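Local atomic coordinates of nitrite transporter NirC (Salmonella enterica subsp. enterica serovar Typhimurium, PDB entry 4FC4), a protein that carries nitrite in both directions across the bacterial cytoplasmic membrane, as a channel of the formate/nitrite transporter family that assembles as a pentamer. Residues V141-A144 with K145-P149; A150-L153 with F154-A158; N233-G237 with V238-G242; L243-W246 with Y247-P250. One frame throughout, in Å; residues are numbered along the deposited sequence.

In the fold
Each of the four contacts joins consecutive residues along a helix, so none closes a loop, none nests and none crosses another; they follow in series. Contact 1 forms the end of helix 137-147 and the turn after it. Contact 2 is the first turns of helix 150-172, and its L153 packs against K145 and A148 of contact 1. Contacts 3 and 4 run end to end along the last helix, 219-248. Contact 3 meets contact 2 side on, through hydrogen bonds and packing that tie helix 219-248 to helix 150-172. Contacts 2, 3 and 4 also border a second subunit.

Contact 1 of 4, residues V141-A144 with K145-P149; sequences VALA and KTTAP
V141 and K145 lie side by side on one flank of the last turns of helix 137-147, pointing the same way. CG1 of V141 rests 3.7 Å from CE of K145, so the valine methyl lines the aliphatic part of the lysine. At the CD-CE bond the lysine chain bends (chi4 -62°), and NZ forms a salt bridge with E196. L143 is turned differently: it meets T146 at about a right angle, and its CD1 comes 4.0 Å from CG2 of T147. The polar centre of the contact is the carbonyl oxygen of L143, which takes three bonds. T147 N approaches L143 O almost in line with its C=O, 3.2 Å away. T146 N, 2.9 Å from L143 O, comes from above the carbonyl plane. The third donor, T146 OG1, lies in the plane on a lone pair, 2.8 Å from L143 O. With chi1 at 66°, OG1 stands between the threonine's backbone N and carbonyl carbon and folds back onto the preceding turn, satisfying a hydroxyl in a buried residue. K145 N to V141 O, 3.0 Å, is a regular helical bond, while A148 N to A144 O is weak, as the helix gives way to the turn at A148. Against helix 198-209, A142 packs on S208, K145 on N201 and L204, and T146 on F205; A148 O accepts a bond from H224, in the first turns of helix 219-248.

Contact 2 of 4, residues A150-L153 with F154-A158; sequences ATVL and FFKGA
Four successive i to i+4 bonds, from A150 O to F154 N through L153 O to G157 N, join the two segments as the regular first turns of helix 150-172, with F155 N to T151 O the straightest at 169°. On one flank V152 and K156 run side by side and point the same way: CG1 of V152 lies 3.7 Å from CD of K156. The lysine is bent at chi2, chi3 and chi4 yet stays fairly extended, its NZ 4.0 Å from CG1 of V152. T151 and F155 meet at a slant one turn apart, with CG2 of T151 4.1 Å from CD2 of F155. CD2 of F155 also sits 3.2 Å from T151 O. F154 and F155 are adjacent in sequence, and CD2 of F154 lies 3.6 Å above the plane of the F155 ring, over its centre. F154, with CG anti to its backbone N (chi1 -179°), reaches L235 of helix 219-248, while the F155 ring meets W125 of the second subunit. L153 packs on N225 and W228 of helix 219-248. Across the segments the side chains meet by van der Waals contact; the ring packing is between the neighbours F154 and F155 and with the second subunit. K156 also packs on Y195 and E196, so its chain has further partners beyond V152, whereas the bonds with a fixed direction across the segments are those of the backbone.

Contact 3 of 4, residues N233-G237 with V238-G242; sequences NTLSG and VVFMG
The F240 ring makes a CH-pi contact with the backbone CA of S236, which lies off-centre, 4.1 Å from the ring centroid; CB of S236 comes to 3.4 Å from CD2 of F240. F240 has CG anti to its carbonyl carbon (chi1 -53°), which lays the ring back along the preceding turn. Apolar contacts extend this surface. L235 divides its branches, CD1 lying 3.9 Å from CG2 of V239 and CD2 4.0 Å from CZ of F240, with the leucine crossing both partners at a slant. T234 and V238 run side by side, their CG2 methyls 3.8 Å apart. The backbone bonds change spacing midway. V238 N to T234 O and V239 N to L235 O are i to i+4, but M241 N binds S236 O at 2.9 Å and G242 N binds G237 O at 2.9 Å, both i to i+5. The axes of the two short segments differ by 33°, consistent with the wider turn. Among the polar side chains, T234 OG1 bonds back to the carbonyl of T230 in its own helix, whereas S236 OG reaches that of A158, and N233 ND2 those of G157 and E196. Around F240 lie W162 of the same chain and F118 of the second subunit. A wide pi-type turn spanning 238-242 in a transmembrane helix is thus the motif here, set where helix 219-248 passes helix 150-172 and the subunit interface.

Contact 4 of 4, residues L243-W246 with Y247-P250; sequences LGYW and YATP
The C-terminal end of the last transmembrane helix, 219-248, frays here into a short tail, and an aromatic pair marks its final turn. W246 points an edge at the face of Y247: the five-membered ring of W246 and the Y247 ring have centroids 5.0 Å apart and planes at 88°, a T-shaped stack. The touching atom is CD1 of W246, 3.8 Å above the tyrosine plane over its centre. Different first torsions set this up between adjacent residues, W246 having CG anti to its backbone N (chi1 -174°) and Y247 having CG anti to its carbonyl carbon (chi1 -66°). The tyrosine also lies alongside L243, pointing the same way, its CE2 4.0 Å from CG of L243. In the backbone Y247 N binds L243 O at 3.0 Å in a straight, regular helical bond. Further on the pattern loosens: A248 N reaches Y245 O at 3.1 Å from above the carbonyl plane, while the bonds of T249 N to Y245 O and of T249 OG1 to W246 O are weak. The methyl CG2 of T249 lies 3.0 Å from Y245 O. Y245 itself faces elsewhere, stacking on W169 while its hydroxyl binds G76 O and Y37 OH of the second subunit. L243, W246 and Y247 rest on K92 of helix 80-93, W246 and T249 on I6 of helix 3-22, and A248 on V29 of the second subunit.

Contact 1 of 4, residues V141-A144 with K145-P149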
ATOM      1  N   VAL B 141     -18.771 -20.192 -13.556  1.00 43.96           N
ATOM      2  CA  VAL B 141     -18.060 -19.193 -14.387  1.00 43.91           C
ATOM      3  C   VAL B 141     -17.471 -19.815 -15.673  1.00 47.16           C
ATOM      4  O   VAL B 141     -17.589 -19.225 -16.739  1.00 50.71           O
ATOM      5  CB  VAL B 141     -17.030 -18.370 -13.558  1.00 40.79           C
ATOM      6  CG1 VAL B 141     -16.260 -17.358 -14.412  1.00 37.04           C
ATOM      7  CG2 VAL B 141     -17.764 -17.651 -12.474  1.00 37.09           C
ATOM      8  N   ALA B 142     -16.904 -21.025 -15.585  1.00 50.76           N
ATOM      9  CA  ALA B 142     -16.314 -21.715 -16.765  1.00 49.89           C
ATOM     10  C   ALA B 142     -17.377 -21.955 -17.801  1.00 53.07           C
ATOM     11  O   ALA B 142     -17.181 -21.652 -18.984  1.00 53.15           O
ATOM     12  CB  ALA B 142     -15.666 -23.030 -16.374  1.00 47.41           C
ATOM     13  N   LEU B 143     -18.527 -22.461 -17.341  1.00 54.42           N
ATOM     14  CA  LEU B 143     -19.648 -22.773 -18.250  1.00 54.97           C
ATOM     15  C   LEU B 143     -20.140 -21.480 -18.929  1.00 54.23           C
ATOM     16  O   LEU B 143     -20.257 -21.442 -20.138  1.00 53.84           O
ATOM     17  CB  LEU B 143     -20.774 -23.542 -17.527  1.00 53.76           C
ATOM     18  CG  LEU B 143     -22.121 -23.705 -18.257  1.00 55.85           C
ATOM     19  CD1 LEU B 143     -22.024 -24.661 -19.441  1.00 55.23           C
ATOM     20  CD2 LEU B 143     -23.259 -24.141 -17.307  1.00 54.06           C
ATOM     21  N   ALA B 144     -20.331 -20.406 -18.154  1.00 52.98           N
ATOM     22  CA  ALA B 144     -20.770 -19.129 -18.741  1.00 52.83           C
ATOM     23  C   ALA B 144     -19.750 -18.648 -19.795  1.00 50.36           C
ATOM     24  O   ALA B 144     -20.128 -18.120 -20.856  1.00 52.16           O
ATOM     25  CB  ALA B 144     -21.101 -18.055 -17.674  1.00 46.07           C
ATOM     26  N   LYS B 145     -18.464 -18.892 -19.541  1.00 49.70           N
ATOM     27  CA  LYS B 145     -17.434 -18.448 -20.491  1.00 49.51           C
ATOM     28  C   LYS B 145     -17.520 -19.263 -21.771  1.00 53.76           C
ATOM     29  O   LYS B 145     -17.221 -18.730 -22.839  1.00 54.59           O
ATOM     30  CB  LYS B 145     -16.037 -18.524 -19.920  1.00 48.28           C
ATOM     31  CG  LYS B 145     -15.670 -17.407 -18.945  1.00 48.93           C
ATOM     32  CD  LYS B 145     -14.463 -17.842 -18.126  1.00 49.76           C
ATOM     33  CE  LYS B 145     -13.918 -16.754 -17.225  1.00 42.45           C
ATOM     34  NZ  LYS B 145     -13.445 -15.623 -18.030  1.00 41.88           N
ATOM     35  N   THR B 146     -17.965 -20.522 -21.663  1.00 52.48           N
ATOM     36  CA  THR B 146     -17.920 -21.407 -22.824  1.00 57.47           C
ATOM     37  C   THR B 146     -19.095 -21.270 -23.768  1.00 58.61           C
ATOM     38  O   THR B 146     -18.984 -21.612 -24.947  1.00 61.17           O
ATOM     39  CB  THR B 146     -17.836 -22.906 -22.436  1.00 59.45           C
ATOM     40  OG1 THR B 146     -19.051 -23.308 -21.764  1.00 60.88           O
ATOM     41  CG2 THR B 146     -16.606 -23.181 -21.577  1.00 54.00           C
ATOM     42  N   THR B 147     -20.250 -20.869 -23.238  1.00 58.91           N
ATOM     43  CA  THR B 147     -21.468 -20.738 -24.079  1.00 58.43           C
ATOM     44  C   THR B 147     -21.698 -19.299 -24.572  1.00 55.46           C
ATOM     45  O   THR B 147     -22.627 -19.082 -25.318  1.00 58.86           O
ATOM     46  CB  THR B 147     -22.747 -21.187 -23.346  1.00 57.97           C
ATOM     47  OG1 THR B 147     -22.948 -20.312 -22.235  1.00 63.01           O
ATOM     48  CG2 THR B 147     -22.611 -22.620 -22.835  1.00 58.75           C
ATOM     49  N   ALA B 148     -20.878 -18.345 -24.119  1.00 51.56           N
ATOM     50  CA  ALA B 148     -20.905 -16.942 -24.553  1.00 51.20           C
ATOM     51  C   ALA B 148     -20.718 -16.744 -26.098  1.00 51.35           C
ATOM     52  O   ALA B 148     -19.972 -17.478 -26.727  1.00 54.20           O
ATOM     53  CB  ALA B 148     -19.868 -16.133 -23.733  1.00 44.23           C
ATOM     54  N   PRO B 149     -21.370 -15.736 -26.720  1.00 52.17           N
ATOM     55  CA  PRO B 149     -21.142 -15.540 -28.198  1.00 53.73           C
ATOM     56  C   PRO B 149     -19.695 -15.194 -28.639  1.00 52.44           C
ATOM     57  O   PRO B 149     -18.954 -14.501 -27.917  1.00 53.23           O
ATOM     58  CB  PRO B 149     -22.082 -14.348 -28.534  1.00 53.62           C
ATOM     59  CG  PRO B 149     -23.105 -14.339 -27.441  1.00 52.27           C
ATOM     60  CD  PRO B 149     -22.309 -14.716 -26.196  1.00 51.69           C
TER

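Contact 2 of 4, residues A150-L153 with F154-A158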
ATOM      1  N   ALA B 150     -19.292 -15.668 -29.808  1.00 54.42           N
ATOM      2  CA  ALA B 150     -17.978 -15.342 -30.389  1.00 53.34           C
ATOM      3  C   ALA B 150     -17.619 -13.836 -30.267  1.00 53.71           C
ATOM      4  O   ALA B 150     -16.485 -13.471 -29.981  1.00 55.47           O
ATOM      5  CB  ALA B 150     -17.952 -15.748 -31.833  1.00 52.14           C
ATOM      6  N   THR B 151     -18.613 -12.988 -30.486  1.00 54.01           N
ATOM      7  CA  THR B 151     -18.420 -11.580 -30.690  1.00 53.47           C
ATOM      8  C   THR B 151     -18.055 -10.987 -29.360  1.00 54.43           C
ATOM      9  O   THR B 151     -17.026 -10.284 -29.230  1.00 52.69           O
ATOM     10  CB  THR B 151     -19.719 -10.963 -31.189  1.00 54.73           C
ATOM     11  OG1 THR B 151     -19.765 -11.126 -32.596  1.00 54.38           O
ATOM     12  CG2 THR B 151     -19.797  -9.480 -30.843  1.00 56.06           C
ATOM     13  N   VAL B 152     -18.876 -11.360 -28.382  1.00 51.56           N
ATOM     14  CA  VAL B 152     -18.724 -10.951 -27.015  1.00 52.50           C
ATOM     15  C   VAL B 152     -17.346 -11.407 -26.567  1.00 53.62           C
ATOM     16  O   VAL B 152     -16.571 -10.599 -26.005  1.00 52.47           O
ATOM     17  CB  VAL B 152     -19.919 -11.449 -26.115  1.00 53.82           C
ATOM     18  CG1 VAL B 152     -19.566 -11.476 -24.613  1.00 48.44           C
ATOM     19  CG2 VAL B 152     -21.209 -10.615 -26.398  1.00 49.16           C
ATOM     20  N   LEU B 153     -17.006 -12.657 -26.883  1.00 54.22           N
ATOM     21  CA  LEU B 153     -15.736 -13.216 -26.378  1.00 52.70           C
ATOM     22  C   LEU B 153     -14.527 -12.534 -27.004  1.00 50.86           C
ATOM     23  O   LEU B 153     -13.537 -12.228 -26.323  1.00 48.95           O
ATOM     24  CB  LEU B 153     -15.679 -14.740 -26.536  1.00 51.70           C
ATOM     25  CG  LEU B 153     -16.572 -15.515 -25.558  1.00 51.12           C
ATOM     26  CD1 LEU B 153     -16.349 -17.001 -25.694  1.00 55.01           C
ATOM     27  CD2 LEU B 153     -16.324 -15.119 -24.113  1.00 49.35           C
ATOM     28  N   PHE B 154     -14.624 -12.262 -28.298  1.00 49.52           N
ATOM     29  CA  PHE B 154     -13.544 -11.574 -29.003  1.00 48.86           C
ATOM     30  C   PHE B 154     -13.224 -10.202 -28.379  1.00 48.25           C
ATOM     31  O   PHE B 154     -12.090  -9.908 -28.011  1.00 44.75           O
ATOM     32  CB  PHE B 154     -13.957 -11.397 -30.442  1.00 52.43           C
ATOM     33  CG  PHE B 154     -12.938 -10.729 -31.291  1.00 53.99           C
ATOM     34  CD1 PHE B 154     -11.952 -11.498 -31.943  1.00 52.50           C
ATOM     35  CD2 PHE B 154     -12.994  -9.341 -31.496  1.00 52.13           C
ATOM     36  CE1 PHE B 154     -10.991 -10.888 -32.737  1.00 53.94           C
ATOM     37  CE2 PHE B 154     -12.049  -8.729 -32.304  1.00 55.55           C
ATOM     38  CZ  PHE B 154     -11.044  -9.503 -32.931  1.00 55.83           C
ATOM     39  N   PHE B 155     -14.255  -9.373 -28.246  1.00 49.50           N
ATOM     40  CA  PHE B 155     -14.075  -8.015 -27.827  1.00 46.41           C
ATOM     41  C   PHE B 155     -13.681  -7.915 -26.339  1.00 47.30           C
ATOM     42  O   PHE B 155     -12.903  -7.022 -25.931  1.00 46.10           O
ATOM     43  CB  PHE B 155     -15.306  -7.247 -28.237  1.00 45.74           C
ATOM     44  CG  PHE B 155     -15.294  -6.913 -29.669  1.00 50.45           C
ATOM     45  CD1 PHE B 155     -14.294  -6.077 -30.184  1.00 53.18           C
ATOM     46  CD2 PHE B 155     -16.207  -7.488 -30.549  1.00 53.76           C
ATOM     47  CE1 PHE B 155     -14.255  -5.781 -31.555  1.00 57.64           C
ATOM     48  CE2 PHE B 155     -16.191  -7.171 -31.903  1.00 56.52           C
ATOM     49  CZ  PHE B 155     -15.214  -6.319 -32.417  1.00 56.88           C
ATOM     50  N   LYS B 156     -14.150  -8.874 -25.549  1.00 46.30           N
ATOM     51  CA  LYS B 156     -13.686  -8.963 -24.205  1.00 47.44           C
ATOM     52  C   LYS B 156     -12.239  -9.380 -24.110  1.00 47.13           C
ATOM     53  O   LYS B 156     -11.477  -8.895 -23.217  1.00 45.49           O
ATOM     54  CB  LYS B 156     -14.565  -9.882 -23.397  1.00 50.35           C
ATOM     55  CG  LYS B 156     -15.575  -9.096 -22.636  1.00 48.09           C
ATOM     56  CD  LYS B 156     -16.837  -9.884 -22.619  1.00 51.30           C
ATOM     57  CE  LYS B 156     -16.974 -10.588 -21.302  1.00 51.88           C
ATOM     58  NZ  LYS B 156     -18.405 -10.472 -20.933  1.00 46.57           N
ATOM     59  N   GLY B 157     -11.853 -10.280 -25.001  1.00 44.10           N
ATOM     60  CA  GLY B 157     -10.460 -10.674 -25.101  1.00 45.44           C
ATOM     61  C   GLY B 157      -9.595  -9.521 -25.619  1.00 47.22           C
ATOM     62  O   GLY B 157      -8.454  -9.316 -25.174  1.00 47.20           O
ATOM     63  N   ALA B 158     -10.143  -8.730 -26.535  1.00 48.45           N
ATOM     64  CA  ALA B 158      -9.404  -7.557 -27.000  1.00 49.61           C
ATOM     65  C   ALA B 158      -9.251  -6.585 -25.824  1.00 46.19           C
ATOM     66  O   ALA B 158      -8.139  -6.133 -25.550  1.00 46.59           O
ATOM     67  CB  ALA B 158     -10.066  -6.912 -28.220  1.00 47.61           C
TER

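Contact 3 of 4, residues N233-G237 with V238-G242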
ATOM      1  N   ASN B 233      -7.391 -11.318 -27.733  1.00 48.06           N
ATOM      2  CA  ASN B 233      -6.119 -10.968 -27.075  1.00 46.57           C
ATOM      3  C   ASN B 233      -5.080 -10.479 -28.112  1.00 50.22           C
ATOM      4  O   ASN B 233      -4.338  -9.501 -27.849  1.00 48.56           O
ATOM      5  CB  ASN B 233      -5.516 -12.163 -26.299  1.00 40.41           C
ATOM      6  CG  ASN B 233      -6.270 -12.520 -25.029  1.00 43.81           C
ATOM      7  OD1 ASN B 233      -6.088 -13.633 -24.493  1.00 44.00           O
ATOM      8  ND2 ASN B 233      -7.087 -11.586 -24.501  1.00 45.09           N
ATOM      9  N   THR B 234      -5.027 -11.186 -29.256  1.00 46.14           N
ATOM     10  CA  THR B 234      -4.062 -10.955 -30.316  1.00 49.90           C
ATOM     11  C   THR B 234      -4.294  -9.623 -31.035  1.00 52.63           C
ATOM     12  O   THR B 234      -3.358  -8.859 -31.188  1.00 54.92           O
ATOM     13  CB  THR B 234      -4.092 -12.110 -31.346  1.00 49.92           C
ATOM     14  OG1 THR B 234      -3.913 -13.343 -30.635  1.00 52.68           O
ATOM     15  CG2 THR B 234      -2.997 -11.958 -32.385  1.00 47.17           C
ATOM     16  N   LEU B 235      -5.533  -9.346 -31.447  1.00 51.77           N
ATOM     17  CA  LEU B 235      -5.930  -7.981 -31.855  1.00 52.49           C
ATOM     18  C   LEU B 235      -5.330  -6.811 -31.026  1.00 48.97           C
ATOM     19  O   LEU B 235      -4.672  -5.925 -31.572  1.00 53.80           O
ATOM     20  CB  LEU B 235      -7.466  -7.812 -31.899  1.00 48.82           C
ATOM     21  CG  LEU B 235      -7.879  -6.398 -32.324  1.00 48.96           C
ATOM     22  CD1 LEU B 235      -7.295  -6.054 -33.691  1.00 50.53           C
ATOM     23  CD2 LEU B 235      -9.388  -6.235 -32.402  1.00 52.34           C
ATOM     24  N   SER B 236      -5.615  -6.773 -29.739  1.00 46.42           N
ATOM     25  CA  SER B 236      -5.178  -5.643 -28.884  1.00 45.00           C
ATOM     26  C   SER B 236      -3.637  -5.615 -28.654  1.00 47.05           C
ATOM     27  O   SER B 236      -3.035  -4.542 -28.631  1.00 50.84           O
ATOM     28  CB  SER B 236      -5.962  -5.615 -27.582  1.00 42.05           C
ATOM     29  OG  SER B 236      -5.932  -6.876 -26.912  1.00 46.54           O
ATOM     30  N   GLY B 237      -3.000  -6.785 -28.560  1.00 46.78           N
ATOM     31  CA  GLY B 237      -1.562  -6.876 -28.393  1.00 44.37           C
ATOM     32  C   GLY B 237      -0.854  -6.383 -29.630  1.00 46.71           C
ATOM     33  O   GLY B 237       0.012  -5.525 -29.545  1.00 47.85           O
ATOM     34  N   VAL B 238      -1.241  -6.919 -30.789  1.00 48.16           N
ATOM     35  CA  VAL B 238      -0.630  -6.597 -32.081  1.00 48.76           C
ATOM     36  C   VAL B 238      -0.939  -5.149 -32.501  1.00 50.45           C
ATOM     37  O   VAL B 238      -0.030  -4.408 -32.872  1.00 51.00           O
ATOM     38  CB  VAL B 238      -1.080  -7.614 -33.181  1.00 51.11           C
ATOM     39  CG1 VAL B 238      -0.593  -7.227 -34.585  1.00 51.79           C
ATOM     40  CG2 VAL B 238      -0.614  -9.018 -32.808  1.00 50.35           C
ATOM     41  N   VAL B 239      -2.211  -4.745 -32.410  1.00 50.34           N
ATOM     42  CA  VAL B 239      -2.677  -3.505 -33.059  1.00 52.26           C
ATOM     43  C   VAL B 239      -2.749  -2.334 -32.088  1.00 50.94           C
ATOM     44  O   VAL B 239      -2.093  -1.307 -32.302  1.00 51.34           O
ATOM     45  CB  VAL B 239      -4.022  -3.672 -33.816  1.00 52.37           C
ATOM     46  CG1 VAL B 239      -4.477  -2.342 -34.396  1.00 55.20           C
ATOM     47  CG2 VAL B 239      -3.918  -4.686 -34.946  1.00 52.48           C
ATOM     48  N   PHE B 240      -3.534  -2.478 -31.018  1.00 50.36           N
ATOM     49  CA  PHE B 240      -3.725  -1.340 -30.105  1.00 49.30           C
ATOM     50  C   PHE B 240      -2.424  -1.002 -29.414  1.00 49.04           C
ATOM     51  O   PHE B 240      -2.178   0.170 -29.161  1.00 55.19           O
ATOM     52  CB  PHE B 240      -4.788  -1.553 -29.024  1.00 45.87           C
ATOM     53  CG  PHE B 240      -6.120  -1.986 -29.524  1.00 46.08           C
ATOM     54  CD1 PHE B 240      -6.502  -1.834 -30.870  1.00 48.55           C
ATOM     55  CD2 PHE B 240      -7.047  -2.527 -28.618  1.00 45.31           C
ATOM     56  CE1 PHE B 240      -7.765  -2.246 -31.304  1.00 48.43           C
ATOM     57  CE2 PHE B 240      -8.308  -2.934 -29.051  1.00 45.30           C
ATOM     58  CZ  PHE B 240      -8.678  -2.796 -30.385  1.00 46.21           C
ATOM     59  N   MET B 241      -1.610  -2.008 -29.086  1.00 44.81           N
ATOM     60  CA  MET B 241      -0.375  -1.735 -28.370  1.00 44.93           C
ATOM     61  C   MET B 241       0.815  -1.719 -29.313  1.00 47.64           C
ATOM     62  O   MET B 241       1.467  -0.683 -29.461  1.00 52.81           O
ATOM     63  CB  MET B 241      -0.171  -2.648 -27.142  1.00 43.69           C
ATOM     64  CG  MET B 241      -1.152  -2.387 -26.000  1.00 40.00           C
ATOM     65  SD  MET B 241      -0.905  -0.826 -25.151  1.00 46.30           S
ATOM     66  CE  MET B 241       0.672  -1.157 -24.341  1.00 38.79           C
ATOM     67  N   GLY B 242       1.080  -2.828 -29.981  1.00 49.22           N
ATOM     68  CA  GLY B 242       2.212  -2.889 -30.915  1.00 50.22           C
ATOM     69  C   GLY B 242       2.153  -1.805 -31.970  1.00 53.24           C
ATOM     70  O   GLY B 242       3.053  -0.926 -32.080  1.00 56.45           O
TER

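Contact 4 of 4, residues L243-W246 with Y247-P250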
ATOM      1  N   LEU B 243       1.091  -1.844 -32.760  1.00 52.30           N
ATOM      2  CA  LEU B 243       1.005  -0.926 -33.871  1.00 52.34           C
ATOM      3  C   LEU B 243       0.644   0.455 -33.361  1.00 51.32           C
ATOM      4  O   LEU B 243       1.160   1.433 -33.856  1.00 52.61           O
ATOM      5  CB  LEU B 243       0.014  -1.433 -34.905  1.00 53.59           C
ATOM      6  CG  LEU B 243       0.568  -1.969 -36.212  1.00 57.44           C
ATOM      7  CD1 LEU B 243       1.781  -2.855 -36.000  1.00 56.84           C
ATOM      8  CD2 LEU B 243      -0.526  -2.675 -37.018  1.00 54.99           C
ATOM      9  N   GLY B 244      -0.211   0.522 -32.338  1.00 51.69           N
ATOM     10  CA  GLY B 244      -0.506   1.801 -31.658  1.00 51.58           C
ATOM     11  C   GLY B 244       0.730   2.610 -31.294  1.00 50.22           C
ATOM     12  O   GLY B 244       0.903   3.748 -31.734  1.00 52.76           O
ATOM     13  N   TYR B 245       1.616   2.007 -30.514  1.00 47.60           N
ATOM     14  CA  TYR B 245       2.794   2.752 -30.047  1.00 49.01           C
ATOM     15  C   TYR B 245       3.847   2.981 -31.124  1.00 51.10           C
ATOM     16  O   TYR B 245       4.506   4.032 -31.152  1.00 52.36           O
ATOM     17  CB  TYR B 245       3.367   2.182 -28.764  1.00 46.83           C
ATOM     18  CG  TYR B 245       2.615   2.703 -27.535  1.00 44.04           C
ATOM     19  CD1 TYR B 245       2.781   4.022 -27.127  1.00 44.34           C
ATOM     20  CD2 TYR B 245       1.790   1.870 -26.766  1.00 43.04           C
ATOM     21  CE1 TYR B 245       2.144   4.539 -26.006  1.00 44.60           C
ATOM     22  CE2 TYR B 245       1.146   2.377 -25.604  1.00 43.59           C
ATOM     23  CZ  TYR B 245       1.320   3.726 -25.261  1.00 44.18           C
ATOM     24  OH  TYR B 245       0.719   4.310 -24.195  1.00 44.95           O
ATOM     25  N   TRP B 246       3.945   2.031 -32.048  1.00 52.01           N
ATOM     26  CA  TRP B 246       4.743   2.227 -33.252  1.00 54.37           C
ATOM     27  C   TRP B 246       4.367   3.492 -33.997  1.00 55.82           C
ATOM     28  O   TRP B 246       5.221   4.309 -34.259  1.00 54.25           O
ATOM     29  CB  TRP B 246       4.703   1.015 -34.174  1.00 54.60           C
ATOM     30  CG  TRP B 246       5.643   1.193 -35.338  1.00 58.16           C
ATOM     31  CD1 TRP B 246       5.329   1.625 -36.636  1.00 58.04           C
ATOM     32  CD2 TRP B 246       7.107   0.992 -35.341  1.00 58.88           C
ATOM     33  NE1 TRP B 246       6.453   1.684 -37.403  1.00 60.67           N
ATOM     34  CE2 TRP B 246       7.560   1.326 -36.687  1.00 61.09           C
ATOM     35  CE3 TRP B 246       8.047   0.584 -34.392  1.00 59.52           C
ATOM     36  CZ2 TRP B 246       8.904   1.230 -37.060  1.00 62.87           C
ATOM     37  CZ3 TRP B 246       9.406   0.507 -34.772  1.00 60.65           C
ATOM     38  CH2 TRP B 246       9.822   0.814 -36.087  1.00 60.97           C
ATOM     39  N   TYR B 247       3.088   3.712 -34.291  1.00 58.59           N
ATOM     40  CA  TYR B 247       2.712   4.955 -35.010  1.00 61.23           C
ATOM     41  C   TYR B 247       2.615   6.218 -34.145  1.00 62.02           C
ATOM     42  O   TYR B 247       2.353   7.276 -34.675  1.00 63.47           O
ATOM     43  CB  TYR B 247       1.444   4.753 -35.828  1.00 59.94           C
ATOM     44  CG  TYR B 247       1.687   3.783 -36.938  1.00 62.00           C
ATOM     45  CD1 TYR B 247       2.427   4.167 -38.081  1.00 64.11           C
ATOM     46  CD2 TYR B 247       1.225   2.463 -36.847  1.00 60.80           C
ATOM     47  CE1 TYR B 247       2.686   3.277 -39.114  1.00 64.28           C
ATOM     48  CE2 TYR B 247       1.467   1.564 -37.888  1.00 63.02           C
ATOM     49  CZ  TYR B 247       2.196   1.982 -39.008  1.00 64.43           C
ATOM     50  OH  TYR B 247       2.455   1.084 -40.003  1.00 66.79           O
ATOM     51  N   ALA B 248       2.832   6.086 -32.833  1.00 62.39           N
ATOM     52  CA  ALA B 248       2.779   7.203 -31.864  1.00 66.14           C
ATOM     53  C   ALA B 248       4.136   7.902 -31.646  1.00 69.27           C
ATOM     54  O   ALA B 248       4.196   9.012 -31.092  1.00 70.68           O
ATOM     55  CB  ALA B 248       2.194   6.735 -30.510  1.00 60.87           C
ATOM     56  N   THR B 249       5.212   7.235 -32.047  1.00 71.60           N
ATOM     57  CA  THR B 249       6.563   7.763 -31.884  1.00 75.88           C
ATOM     58  C   THR B 249       6.841   8.852 -32.937  1.00 84.84           C
ATOM     59  O   THR B 249       6.668   8.607 -34.144  1.00 87.79           O
ATOM     60  CB  THR B 249       7.638   6.644 -31.961  1.00 71.50           C
ATOM     61  OG1 THR B 249       7.823   6.252 -33.325  1.00 69.24           O
ATOM     62  CG2 THR B 249       7.210   5.432 -31.178  1.00 62.79           C
ATOM     63  N   PRO B 250       7.253  10.068 -32.484  1.00 94.10           N
ATOM     64  CA  PRO B 250       7.554  11.167 -33.420  1.00 93.25           C
ATOM     65  C   PRO B 250       8.900  10.948 -34.091  1.00 88.85           C
ATOM     66  O   PRO B 250       8.927  10.479 -35.221  1.00 86.20           O
ATOM     67  CB  PRO B 250       7.598  12.395 -32.512  1.00 94.42           C
ATOM     68  CG  PRO B 250       8.124  11.844 -31.220  1.00 97.18           C
ATOM     69  CD  PRO B 250       7.472  10.484 -31.079  1.00 93.74           C
TER